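Local atomic coordinates of coiled-coil quantitatively-enriched protein 1 (Schizosaccharomyces pombe, PDB entry 7CUJ), a protein that links telomeres to a component of the meiotic centrosome, helps form telomere clusters in meiotic prophase and is required for telomere length regulation and chromosome segregation. Residues Ser127-Ala132 against Ile164-Lys169; Tyr189-Tyr194 against Arg210-Gly215. All blocks are in the same frame, centred on the assembly; numbering follows the deposited sequence.

Contact 1: residues Ser127-Ala132 against Ile164-Lys169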
ATOM      1  N   SER A 127     -20.966  16.592  13.405  1.00 34.54           N
ATOM      2  CA  SER A 127     -21.190  16.060  12.069  1.00 34.83           C
ATOM      3  C   SER A 127     -21.366  14.543  12.105  1.00 34.79           C
ATOM      4  O   SER A 127     -20.788  13.831  11.287  1.00 35.48           O
ATOM      5  CB  SER A 127     -20.086  16.478  11.124  1.00 32.86           C
ATOM      6  OG  SER A 127     -18.843  15.934  11.534  1.00 30.39           O
ATOM      7  N   ASN A 128     -22.190  14.065  13.044  1.00 35.32           N
ATOM      8  CA  ASN A 128     -22.423  12.642  13.239  1.00 34.53           C
ATOM      9  C   ASN A 128     -23.691  12.442  14.065  1.00 36.19           C
ATOM     10  O   ASN A 128     -23.796  12.959  15.176  1.00 35.10           O
ATOM     11  CB  ASN A 128     -21.225  11.963  13.908  1.00 32.53           C
ATOM     12  CG  ASN A 128     -21.323  10.454  13.862  1.00 33.78           C
ATOM     13  OD1 ASN A 128     -21.843   9.833  14.785  1.00 35.61           O
ATOM     14  ND2 ASN A 128     -20.852   9.858  12.778  1.00 33.53           N
ATOM     15  N   GLN A 129     -24.640  11.672  13.517  1.00 37.17           N
ATOM     16  CA  GLN A 129     -25.946  11.492  14.133  1.00 38.91           C
ATOM     17  C   GLN A 129     -25.813  10.696  15.430  1.00 38.14           C
ATOM     18  O   GLN A 129     -26.354  11.096  16.455  1.00 39.09           O
ATOM     19  CB  GLN A 129     -26.928  10.838  13.159  1.00 40.59           C
ATOM     20  CG  GLN A 129     -28.342  10.700  13.712  1.00 43.90           C
ATOM     21  CD  GLN A 129     -28.980  12.033  14.028  1.00 44.45           C
ATOM     22  OE1 GLN A 129     -29.212  12.857  13.145  1.00 45.12           O
ATOM     23  NE2 GLN A 129     -29.275  12.254  15.299  1.00 43.98           N
ATOM     24  N   PHE A 130     -25.081   9.578  15.371  1.00 37.57           N
ATOM     25  CA  PHE A 130     -24.927   8.700  16.519  1.00 38.63           C
ATOM     26  C   PHE A 130     -24.356   9.468  17.708  1.00 37.94           C
ATOM     27  O   PHE A 130     -24.872   9.360  18.819  1.00 40.00           O
ATOM     28  CB  PHE A 130     -24.075   7.474  16.173  1.00 38.17           C
ATOM     29  CG  PHE A 130     -23.633   6.693  17.386  1.00 38.63           C
ATOM     30  CD1 PHE A 130     -24.548   5.955  18.124  1.00 40.96           C
ATOM     31  CD2 PHE A 130     -22.314   6.729  17.813  1.00 36.57           C
ATOM     32  CE1 PHE A 130     -24.150   5.259  19.256  1.00 41.98           C
ATOM     33  CE2 PHE A 130     -21.917   6.029  18.945  1.00 37.55           C
ATOM     34  CZ  PHE A 130     -22.835   5.296  19.662  1.00 40.34           C
ATOM     35  N   LEU A 131     -23.287  10.236  17.462  1.00 35.81           N
ATOM     36  CA  LEU A 131     -22.587  10.947  18.521  1.00 35.57           C
ATOM     37  C   LEU A 131     -23.467  12.058  19.084  1.00 36.71           C
ATOM     38  O   LEU A 131     -23.465  12.292  20.289  1.00 36.40           O
ATOM     39  CB  LEU A 131     -21.261  11.495  17.988  1.00 33.07           C
ATOM     40  CG  LEU A 131     -20.167  10.453  17.764  1.00 32.27           C
ATOM     41  CD1 LEU A 131     -18.938  11.087  17.129  1.00 30.44           C
ATOM     42  CD2 LEU A 131     -19.800   9.761  19.068  1.00 32.45           C
ATOM     43  N   ALA A 132     -24.217  12.729  18.199  1.00 38.32           N
ATOM     44  CA  ALA A 132     -25.192  13.728  18.610  1.00 41.19           C
ATOM     45  C   ALA A 132     -26.133  13.136  19.658  1.00 44.31           C
ATOM     46  O   ALA A 132     -26.360  13.744  20.700  1.00 46.46           O
ATOM     47  CB  ALA A 132     -25.955  14.238  17.412  1.00 41.02           C
ATOM     48  N   ILE A 164     -28.001  20.532  20.833  1.00 51.90           N
ATOM     49  CA  ILE A 164     -27.079  19.673  20.100  1.00 49.21           C
ATOM     50  C   ILE A 164     -27.598  19.519  18.673  1.00 49.72           C
ATOM     51  O   ILE A 164     -28.637  18.897  18.457  1.00 50.56           O
ATOM     52  CB  ILE A 164     -26.906  18.297  20.780  1.00 48.57           C
ATOM     53  CG1 ILE A 164     -26.498  18.405  22.252  1.00 46.81           C
ATOM     54  CG2 ILE A 164     -25.953  17.408  19.988  1.00 46.87           C
ATOM     55  CD1 ILE A 164     -25.208  19.158  22.496  1.00 44.97           C
ATOM     56  N   CYS A 165     -26.849  20.063  17.706  1.00 48.73           N
ATOM     57  CA  CYS A 165     -27.302  20.122  16.326  1.00 51.98           C
ATOM     58  C   CYS A 165     -26.411  19.267  15.426  1.00 51.19           C
ATOM     59  O   CYS A 165     -25.187  19.373  15.458  1.00 49.87           O
ATOM     60  CB  CYS A 165     -27.315  21.559  15.819  1.00 53.76           C
ATOM     61  SG  CYS A 165     -28.201  21.762  14.252  1.00 57.19           S
ATOM     62  N   VAL A 166     -27.055  18.416  14.621  1.00 52.43           N
ATOM     63  CA  VAL A 166     -26.388  17.658  13.576  1.00 51.57           C
ATOM     64  C   VAL A 166     -26.134  18.608  12.408  1.00 53.76           C
ATOM     65  O   VAL A 166     -27.042  19.313  11.979  1.00 55.44           O
ATOM     66  CB  VAL A 166     -27.228  16.432  13.165  1.00 53.38           C
ATOM     67  CG1 VAL A 166     -26.800  15.855  11.825  1.00 54.02           C
ATOM     68  CG2 VAL A 166     -27.211  15.355  14.238  1.00 51.35           C
ATOM     69  N   SER A 167     -24.892  18.611  11.905  1.00 53.61           N
ATOM     70  CA  SER A 167     -24.432  19.597  10.937  1.00 56.85           C
ATOM     71  C   SER A 167     -25.251  19.540   9.648  1.00 62.56           C
ATOM     72  O   SER A 167     -25.310  20.522   8.910  1.00 65.05           O
ATOM     73  CB  SER A 167     -22.951  19.465  10.674  1.00 54.44           C
ATOM     74  OG  SER A 167     -22.663  18.277   9.953  1.00 54.00           O
ATOM     75  N   LYS A 168     -25.885  18.388   9.395  1.00 65.76           N
ATOM     76  CA  LYS A 168     -26.762  18.197   8.249  1.00 71.90           C
ATOM     77  C   LYS A 168     -27.980  19.115   8.363  1.00 76.26           C
ATOM     78  O   LYS A 168     -28.477  19.609   7.352  1.00 79.27           O
ATOM     79  CB  LYS A 168     -27.180  16.727   8.142  1.00 73.32           C
ATOM     80  CG  LYS A 168     -28.070  16.380   6.954  1.00 77.93           C
ATOM     81  CD  LYS A 168     -28.528  14.937   6.937  1.00 79.82           C
ATOM     82  CE  LYS A 168     -29.640  14.689   5.939  1.00 83.83           C
ATOM     83  NZ  LYS A 168     -29.938  13.244   5.799  1.00 84.03           N
ATOM     84  N   LYS A 169     -28.442  19.342   9.599  1.00 76.88           N
ATOM     85  CA  LYS A 169     -29.664  20.090   9.861  1.00 80.82           C
ATOM     86  C   LYS A 169     -29.351  21.559  10.148  1.00 82.89           C
ATOM     87  O   LYS A 169     -30.154  22.255  10.770  1.00 85.93           O
ATOM     88  CB  LYS A 169     -30.441  19.449  11.017  1.00 78.26           C
ATOM     89  CG  LYS A 169     -31.054  18.088  10.714  1.00 78.68           C
ATOM     90  CD  LYS A 169     -32.288  17.790  11.535  1.00 81.74           C
ATOM     91  CE  LYS A 169     -33.067  16.602  11.011  1.00 83.96           C
ATOM     92  NZ  LYS A 169     -34.399  16.491  11.650  1.00 87.02           N
TER

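Contact 2: residues Tyr189-Tyr194 against Arg210-Gly215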
ATOM      1  N   TYR A 189     -18.238  20.923  17.641  1.00 30.45           N
ATOM      2  CA  TYR A 189     -17.654  19.723  18.219  1.00 28.47           C
ATOM      3  C   TYR A 189     -16.461  19.276  17.375  1.00 26.70           C
ATOM      4  O   TYR A 189     -15.478  18.771  17.912  1.00 24.15           O
ATOM      5  CB  TYR A 189     -18.702  18.617  18.380  1.00 28.29           C
ATOM      6  CG  TYR A 189     -18.162  17.336  18.968  1.00 27.88           C
ATOM      7  CD1 TYR A 189     -18.160  17.126  20.339  1.00 28.14           C
ATOM      8  CD2 TYR A 189     -17.638  16.339  18.157  1.00 26.32           C
ATOM      9  CE1 TYR A 189     -17.658  15.956  20.888  1.00 27.90           C
ATOM     10  CE2 TYR A 189     -17.135  15.162  18.690  1.00 25.38           C
ATOM     11  CZ  TYR A 189     -17.143  14.972  20.061  1.00 26.78           C
ATOM     12  OH  TYR A 189     -16.652  13.818  20.594  1.00 27.08           O
ATOM     13  N   ASP A 190     -16.559  19.481  16.057  1.00 26.97           N
ATOM     14  CA  ASP A 190     -15.567  18.986  15.115  1.00 26.63           C
ATOM     15  C   ASP A 190     -15.451  19.938  13.927  1.00 27.62           C
ATOM     16  O   ASP A 190     -16.382  20.685  13.626  1.00 27.33           O
ATOM     17  CB  ASP A 190     -15.880  17.551  14.676  1.00 26.95           C
ATOM     18  CG  ASP A 190     -17.233  17.410  14.001  1.00 28.84           C
ATOM     19  OD1 ASP A 190     -17.351  17.813  12.821  1.00 29.50           O
ATOM     20  OD2 ASP A 190     -18.165  16.915  14.665  1.00 31.69           O
ATOM     21  N   ILE A 191     -14.294  19.876  13.255  1.00 27.71           N
ATOM     22  CA  ILE A 191     -13.941  20.776  12.170  1.00 30.08           C
ATOM     23  C   ILE A 191     -14.769  20.451  10.930  1.00 31.02           C
ATOM     24  O   ILE A 191     -15.113  21.357  10.176  1.00 33.00           O
ATOM     25  CB  ILE A 191     -12.420  20.748  11.907  1.00 30.90           C
ATOM     26  CG1 ILE A 191     -11.655  21.602  12.923  1.00 33.20           C
ATOM     27  CG2 ILE A 191     -12.078  21.138  10.475  1.00 31.32           C
ATOM     28  CD1 ILE A 191     -12.016  23.076  12.908  1.00 35.93           C
ATOM     29  N   GLU A 192     -15.088  19.165  10.728  1.00 31.47           N
ATOM     30  CA  GLU A 192     -15.945  18.759   9.623  1.00 33.52           C
ATOM     31  C   GLU A 192     -17.245  19.564   9.667  1.00 34.98           C
ATOM     32  O   GLU A 192     -17.692  20.076   8.641  1.00 37.34           O
ATOM     33  CB  GLU A 192     -16.202  17.249   9.644  1.00 32.76           C
ATOM     34  CG  GLU A 192     -16.917  16.741   8.401  1.00 36.00           C
ATOM     35  CD  GLU A 192     -17.237  15.253   8.364  1.00 36.65           C
ATOM     36  OE1 GLU A 192     -16.367  14.446   8.756  1.00 34.59           O
ATOM     37  OE2 GLU A 192     -18.360  14.901   7.941  1.00 39.99           O
ATOM     38  N   ALA A 193     -17.831  19.683  10.866  1.00 35.55           N
ATOM     39  CA  ALA A 193     -19.054  20.445  11.070  1.00 39.06           C
ATOM     40  C   ALA A 193     -18.814  21.920  10.761  1.00 42.13           C
ATOM     41  O   ALA A 193     -19.680  22.577  10.192  1.00 44.58           O
ATOM     42  CB  ALA A 193     -19.572  20.252  12.475  1.00 35.80           C
ATOM     43  N   TYR A 194     -17.630  22.427  11.132  1.00 43.06           N
ATOM     44  CA  TYR A 194     -17.274  23.805  10.834  1.00 45.86           C
ATOM     45  C   TYR A 194     -17.198  24.006   9.323  1.00 48.40           C
ATOM     46  O   TYR A 194     -17.835  24.914   8.794  1.00 51.22           O
ATOM     47  CB  TYR A 194     -15.989  24.228  11.549  1.00 45.40           C
ATOM     48  CG  TYR A 194     -15.644  25.681  11.346  1.00 48.22           C
ATOM     49  CD1 TYR A 194     -16.223  26.668  12.130  1.00 49.44           C
ATOM     50  CD2 TYR A 194     -14.760  26.076  10.354  1.00 50.00           C
ATOM     51  CE1 TYR A 194     -15.922  28.008  11.939  1.00 52.34           C
ATOM     52  CE2 TYR A 194     -14.447  27.410  10.150  1.00 53.39           C
ATOM     53  CZ  TYR A 194     -15.032  28.380  10.945  1.00 54.45           C
ATOM     54  OH  TYR A 194     -14.731  29.698  10.753  1.00 59.43           O
ATOM     55  N   ARG A 210     -14.374  26.449  18.811  1.00 38.37           N
ATOM     56  CA  ARG A 210     -14.034  25.258  18.048  1.00 34.99           C
ATOM     57  C   ARG A 210     -13.242  24.296  18.928  1.00 31.70           C
ATOM     58  O   ARG A 210     -12.199  24.657  19.467  1.00 32.00           O
ATOM     59  CB  ARG A 210     -13.233  25.617  16.792  1.00 34.95           C
ATOM     60  CG  ARG A 210     -14.010  26.421  15.759  1.00 35.98           C
ATOM     61  CD  ARG A 210     -13.294  26.439  14.423  1.00 36.57           C
ATOM     62  NE  ARG A 210     -12.008  27.123  14.479  1.00 37.79           N
ATOM     63  CZ  ARG A 210     -11.111  27.131  13.498  1.00 38.22           C
ATOM     64  NH1 ARG A 210     -11.353  26.484  12.372  1.00 38.89           N
ATOM     65  NH2 ARG A 210      -9.975  27.787  13.645  1.00 40.14           N
ATOM     66  N   LEU A 211     -13.768  23.076  19.075  1.00 29.46           N
ATOM     67  CA  LEU A 211     -13.050  21.984  19.708  1.00 27.81           C
ATOM     68  C   LEU A 211     -12.173  21.332  18.641  1.00 25.85           C
ATOM     69  O   LEU A 211     -12.682  20.741  17.689  1.00 24.78           O
ATOM     70  CB  LEU A 211     -14.070  20.989  20.279  1.00 27.43           C
ATOM     71  CG  LEU A 211     -14.663  21.300  21.658  1.00 28.01           C
ATOM     72  CD1 LEU A 211     -14.792  22.793  21.919  1.00 28.79           C
ATOM     73  CD2 LEU A 211     -16.001  20.603  21.844  1.00 26.71           C
ATOM     74  N   ILE A 212     -10.852  21.483  18.801  1.00 25.65           N
ATOM     75  CA  ILE A 212      -9.884  21.004  17.831  1.00 25.17           C
ATOM     76  C   ILE A 212      -8.884  20.105  18.551  1.00 25.14           C
ATOM     77  O   ILE A 212      -8.214  20.542  19.485  1.00 26.97           O
ATOM     78  CB  ILE A 212      -9.195  22.185  17.114  1.00 26.23           C
ATOM     79  CG1 ILE A 212     -10.202  23.006  16.301  1.00 27.01           C
ATOM     80  CG2 ILE A 212      -8.046  21.688  16.247  1.00 25.48           C
ATOM     81  CD1 ILE A 212      -9.645  24.286  15.717  1.00 28.31           C
ATOM     82  N   HIS A 213      -8.791  18.848  18.106  1.00 23.26           N
ATOM     83  CA  HIS A 213      -7.852  17.908  18.697  1.00 23.99           C
ATOM     84  C   HIS A 213      -6.428  18.239  18.259  1.00 24.46           C
ATOM     85  O   HIS A 213      -6.164  18.413  17.070  1.00 23.14           O
ATOM     86  CB  HIS A 213      -8.235  16.459  18.373  1.00 23.09           C
ATOM     87  CG  HIS A 213      -9.040  15.808  19.445  1.00 23.19           C
ATOM     88  ND1 HIS A 213     -10.286  15.268  19.203  1.00 23.46           N
ATOM     89  CD2 HIS A 213      -8.790  15.618  20.757  1.00 24.61           C
ATOM     90  CE1 HIS A 213     -10.769  14.768  20.323  1.00 24.10           C
ATOM     91  NE2 HIS A 213      -9.870  14.966  21.290  1.00 24.75           N
ATOM     92  N   LEU A 214      -5.527  18.318  19.245  1.00 25.68           N
ATOM     93  CA  LEU A 214      -4.126  18.621  19.007  1.00 26.84           C
ATOM     94  C   LEU A 214      -3.485  17.466  18.239  1.00 26.61           C
ATOM     95  O   LEU A 214      -3.536  16.315  18.677  1.00 27.05           O
ATOM     96  CB  LEU A 214      -3.415  18.857  20.345  1.00 29.34           C
ATOM     97  CG  LEU A 214      -3.729  20.174  21.059  1.00 31.24           C
ATOM     98  CD1 LEU A 214      -3.364  20.087  22.533  1.00 33.09           C
ATOM     99  CD2 LEU A 214      -2.991  21.335  20.413  1.00 32.29           C
ATOM    100  N   GLY A 215      -2.906  17.802  17.079  1.00 26.26           N
ATOM    101  CA  GLY A 215      -2.127  16.867  16.283  1.00 24.53           C
ATOM    102  C   GLY A 215      -2.982  16.054  15.313  1.00 22.14           C
ATOM    103  O   GLY A 215      -2.462  15.183  14.622  1.00 21.27           O
TER

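Contact 1: residues Ser127-Ala132 against Ile164-Lys169
Val-166, at the end of strand 162-166, reaches the first turn of helix 129-141 and has the largest share of the buried surface. From its CB outward, the side chain meets Gln-129 first: CB lies 4.1 Å from Gln-129 OE1, and CG1 is just as near that oxygen. CG2 does the closer work. With CG1 trans to the backbone N (chi1 163°), CG2 is swung toward the helix and touches both Gln-129 and Ala-132, 3.4 Å from Gln-129 OE1 and 3.6 Å from Ala-132 CB. Gln-129 crosses the valine at about a right angle, its chain bent at chi2 (62°), while its NE2 hydrogen-bonds to Asn-133 OD1 one turn on. Two residues earlier in the strand, Ile-164 CG2 lies 4.1 Å from Ala-132 CB. Past the end of the strand, Ser-167 OG comes within 3.4 Å of Ser-127 CB. No hydrogen bond joins the two segments. Within segment 127-132, Asn-128 N-caps the helix: its OD1 takes the Leu-131 N-H on an in-plane lone pair at 3.1 Å. The arrangement is that of a parallel alpha/beta fold, in which the helix leaving strand 121-126 crosses over neighbouring strand 162-166 on its way to strand 146-148.

Contact 2: residues Tyr189-Tyr194 against Arg210-Gly215
Arg-210, Leu-211 and Ile-191 bury most of the surface where helix 191-200 starts against strand 208-213, inside the beta-alpha-beta unit that runs from strand 184-188 through this helix to strand 208-213. Arg-210 meets the Tyr-194 ring in two ways. Its CD lies over one face of the ring, displaced toward the rim, as a CH-pi contact 3.9 Å from the ring centroid. The bend beyond CD (chi3 -65°) brings the guanidinium over the same ring, where the CZ atom of Arg-210 stands 4.8 Å from the centroid in a cation-pi interaction, although the guanidinium and ring planes are turned 51° apart. The charge is also met by Asp-13 of strand 11-16, which forms a salt bridge with NH2. An alanine in place of Tyr-194 removes the ring, which would probably leave the Arg-210 guanidinium more free to turn and open a gap beside CD. Ile-191 adds an aliphatic wedge: CD1 lies 3.5 Å from Arg-210 NH1 and 3.8 Å from Ile-212 CG1, so one methyl meets both residues. The guanidinium has Ile-212 CD1 over its centre, on one face. Leu-211 turns the other way, against the loop before the helix. Its CB is 3.5 Å from Tyr-189 O, and its CD2 approaches Tyr-189 CD1. Phe-106 and Lys-103 of helix 102-112 also touch this leucine. The carbonyl oxygens of Tyr-189 and Leu-211 come close as two acceptors without bonding; Lys-103 NZ bonds to that of Tyr-189. At the helix start Asp-190 is the N-cap, its OD1 accepting the Ala-193 N-H at 2.7 Å and an N-H...O angle of 149°.

Overall arrangement
The two contacts come in series along the chain, contact 1 closing before contact 2 opens; their centres are about 14 Å apart, and both reach the same six-stranded parallel sheet. The centre of contact 2 lies about 2 Å, that of contact 1 about 12 Å, from the centre of the chain. Each sets the start of an N-capped helix against a strand of the sheet, and the start of helix 191-200 touches both segments of contact 1: Ser-127 OG lies 2.7 Å from Asp-190 OD1, a probable hydrogen bond, while Ser-167 CB packs on Ala-193 CB. The N-cap residue of helix 191-200 thus links both sites, consistent with one compact alpha/beta domain in this piece of the longer telomere protein.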